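Local coordinates for Endoglucanase(Endo-1,4-beta-glucanase)protein (Pseudomonas stutzeri, PDB 4LX4), which probably hydrolyses O-glycosidic bonds as a cellulase-type glycosyl hydrolase of family 5, at residues H14-S19 against Q50-I55. Sequence-based numbering, arbitrary orientation.
Sequences HGVNIS and QGIRLI
Ile52 brings CG2 against CA of Gly15, 3.8 Å away, and the same methyl reaches CG1 of Val16 at 4.0 Å, the two side chains meeting at about a right angle. Its CG1 lies 4.1 Å from His14 O, while Tyr47 of helix 41-49 and Met307 and Met310 of helix 305-311 pack around the rest. At Arg53 the link is made by water: one molecule donates to His14 O (2.9 Å) and accepts from Arg53 N, bridging the two backbones just before strand 54-59 begins. The guanidinium group turns elsewhere, to a salt bridge with Asp7. Leu54 O accepts the one direct hydrogen bond between the two segments, from Val16 N at 3.1 Å, fairly straight at the hydrogen (153°) but with the donor tilted 25° from the carbonyl plane. The same oxygen also receives a CA-H...O contact from Gly15, whose missing side chain matters, since a CB there would run into Leu54 O. Ile55 pairs with Val16 as a parallel bridge, both side chains on one face of the sheet. With CG1 anti to the carbonyl carbon (chi1 -59°), its CG2 lies anti to the backbone N and packs 3.6 Å from CG1 of Ile18; that methyl also comes 3.8 Å from Val16 O. Cut back to an alanine, this position would probably lose the methyl that CG1 of Ile18 packs on and open a gap beside Val16 O. Strands 14-18 and 54-59, joined through helix 41-49, form a parallel beta-alpha-beta unit, the first of the TIM barrel on which family 5 glycosyl hydrolases are built.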
loop_
_atom_site.group_PDB
_atom_site.type_symbol
_atom_site.label_atom_id
_atom_site.label_comp_id
_atom_site.label_asym_id
_atom_site.label_seq_id
_atom_site.Cartn_x
_atom_site.Cartn_y
_atom_site.Cartn_z
ATOM N N HIS A 14 2.843 -11.201 -3.816
ATOM C CA HIS A 14 3.805 -10.110 -4.055
ATOM C C HIS A 14 3.477 -9.270 -5.271
ATOM O O HIS A 14 3.488 -9.739 -6.418
ATOM C CB HIS A 14 5.238 -10.638 -4.109
ATOM C CG HIS A 14 5.600 -11.446 -2.909
ATOM N ND1 HIS A 14 5.522 -10.943 -1.628
ATOM C CD2 HIS A 14 5.985 -12.739 -2.785
ATOM C CE1 HIS A 14 5.854 -11.887 -0.768
ATOM N NE2 HIS A 14 6.140 -12.985 -1.444
ATOM N N GLY A 15 3.167 -8.013 -4.992
ATOM C CA GLY A 15 2.648 -7.138 -6.012
ATOM C C GLY A 15 3.467 -5.892 -6.079
ATOM O O GLY A 15 4.620 -5.869 -5.654
ATOM N N VAL A 16 2.856 -4.844 -6.612
ATOM C CA VAL A 16 3.578 -3.629 -6.922
ATOM C C VAL A 16 2.698 -2.433 -6.624
ATOM O O VAL A 16 1.504 -2.470 -6.869
ATOM C CB VAL A 16 4.041 -3.619 -8.410
ATOM C CG1 VAL A 16 2.873 -3.868 -9.328
ATOM C CG2 VAL A 16 4.706 -2.300 -8.748
ATOM N N ASN A 17 3.306 -1.388 -6.076
ATOM C CA ASN A 17 2.673 -0.089 -5.964
ATOM C C ASN A 17 2.681 0.572 -7.344
ATOM O O ASN A 17 3.706 0.565 -8.020
ATOM C CB ASN A 17 3.428 0.786 -4.942
ATOM C CG ASN A 17 3.145 0.387 -3.499
ATOM O OD1 ASN A 17 2.185 0.857 -2.887
ATOM N ND2 ASN A 17 3.977 -0.491 -2.954
ATOM N N ILE A 18 1.538 1.109 -7.772
ATOM C CA ILE A 18 1.433 1.755 -9.083
ATOM C C ILE A 18 1.160 3.264 -8.980
ATOM O O ILE A 18 0.189 3.707 -8.348
ATOM C CB ILE A 18 0.376 1.065 -9.970
ATOM C CG1 ILE A 18 0.837 -0.356 -10.331
ATOM C CG2 ILE A 18 0.087 1.882 -11.224
ATOM C CD1 ILE A 18 2.127 -0.449 -11.144
ATOM N N SER A 19 2.051 4.040 -9.587
ATOM C CA SER A 19 1.946 5.494 -9.641
ATOM C C SER A 19 0.823 5.941 -10.581
ATOM O O SER A 19 0.295 5.111 -11.315
ATOM C CB SER A 19 3.278 6.063 -10.098
ATOM O OG SER A 19 3.629 5.500 -11.333
ATOM N N GLN A 50 4.066 -10.302 -16.209
ATOM C CA GLN A 50 5.139 -10.701 -15.305
ATOM C C GLN A 50 4.648 -11.641 -14.217
ATOM O O GLN A 50 5.439 -12.100 -13.402
ATOM C CB GLN A 50 5.812 -9.473 -14.662
ATOM C CG GLN A 50 6.513 -8.467 -15.614
ATOM C CD GLN A 50 7.686 -9.088 -16.391
ATOM O OE1 GLN A 50 8.581 -9.695 -15.803
ATOM N NE2 GLN A 50 7.716 -8.875 -17.698
ATOM N N GLY A 51 3.349 -11.917 -14.197
ATOM C CA GLY A 51 2.783 -12.818 -13.211
ATOM C C GLY A 51 2.272 -12.112 -11.968
ATOM O O GLY A 51 2.001 -12.755 -10.956
ATOM N N ILE A 52 2.161 -10.788 -12.039
ATOM C CA ILE A 52 1.745 -9.975 -10.889
ATOM C C ILE A 52 0.268 -9.604 -10.983
ATOM O O ILE A 52 -0.147 -8.971 -11.947
ATOM C CB ILE A 52 2.589 -8.691 -10.764
ATOM C CG1 ILE A 52 4.048 -9.041 -10.442
ATOM C CG2 ILE A 52 2.006 -7.750 -9.712
ATOM C CD1 ILE A 52 4.998 -7.892 -10.617
ATOM N N ARG A 53 -0.503 -9.976 -9.959
ATOM C CA ARG A 53 -1.952 -9.785 -9.942
ATOM C C ARG A 53 -2.398 -8.898 -8.771
ATOM O O ARG A 53 -3.587 -8.692 -8.560
ATOM C CB ARG A 53 -2.628 -11.148 -9.810
ATOM C CG ARG A 53 -2.446 -12.077 -10.998
ATOM C CD ARG A 53 -3.302 -13.326 -10.797
ATOM N NE ARG A 53 -3.320 -14.217 -11.952
ATOM C CZ ARG A 53 -4.308 -14.287 -12.834
ATOM N NH1 ARG A 53 -5.375 -13.502 -12.724
ATOM N NH2 ARG A 53 -4.219 -15.140 -13.841
ATOM N N LEU A 54 -1.434 -8.414 -7.992
ATOM C CA LEU A 54 -1.712 -7.610 -6.804
ATOM C C LEU A 54 -1.164 -6.188 -6.968
ATOM O O LEU A 54 0.010 -6.000 -7.256
ATOM C CB LEU A 54 -1.094 -8.270 -5.569
ATOM C CG LEU A 54 -1.309 -7.547 -4.230
ATOM C CD1 LEU A 54 -2.780 -7.545 -3.828
ATOM C CD2 LEU A 54 -0.422 -8.118 -3.104
ATOM N N ILE A 55 -2.024 -5.193 -6.808
ATOM C CA ILE A 55 -1.621 -3.811 -7.006
ATOM C C ILE A 55 -2.089 -2.968 -5.820
ATOM O O ILE A 55 -3.243 -3.076 -5.380
ATOM C CB ILE A 55 -2.224 -3.232 -8.307
ATOM C CG1 ILE A 55 -1.783 -4.038 -9.537
ATOM C CG2 ILE A 55 -1.919 -1.733 -8.446
ATOM C CD1 ILE A 55 -0.261 -4.225 -9.667
HETATM O O HOH W 1 1.205 -11.002 -7.644
#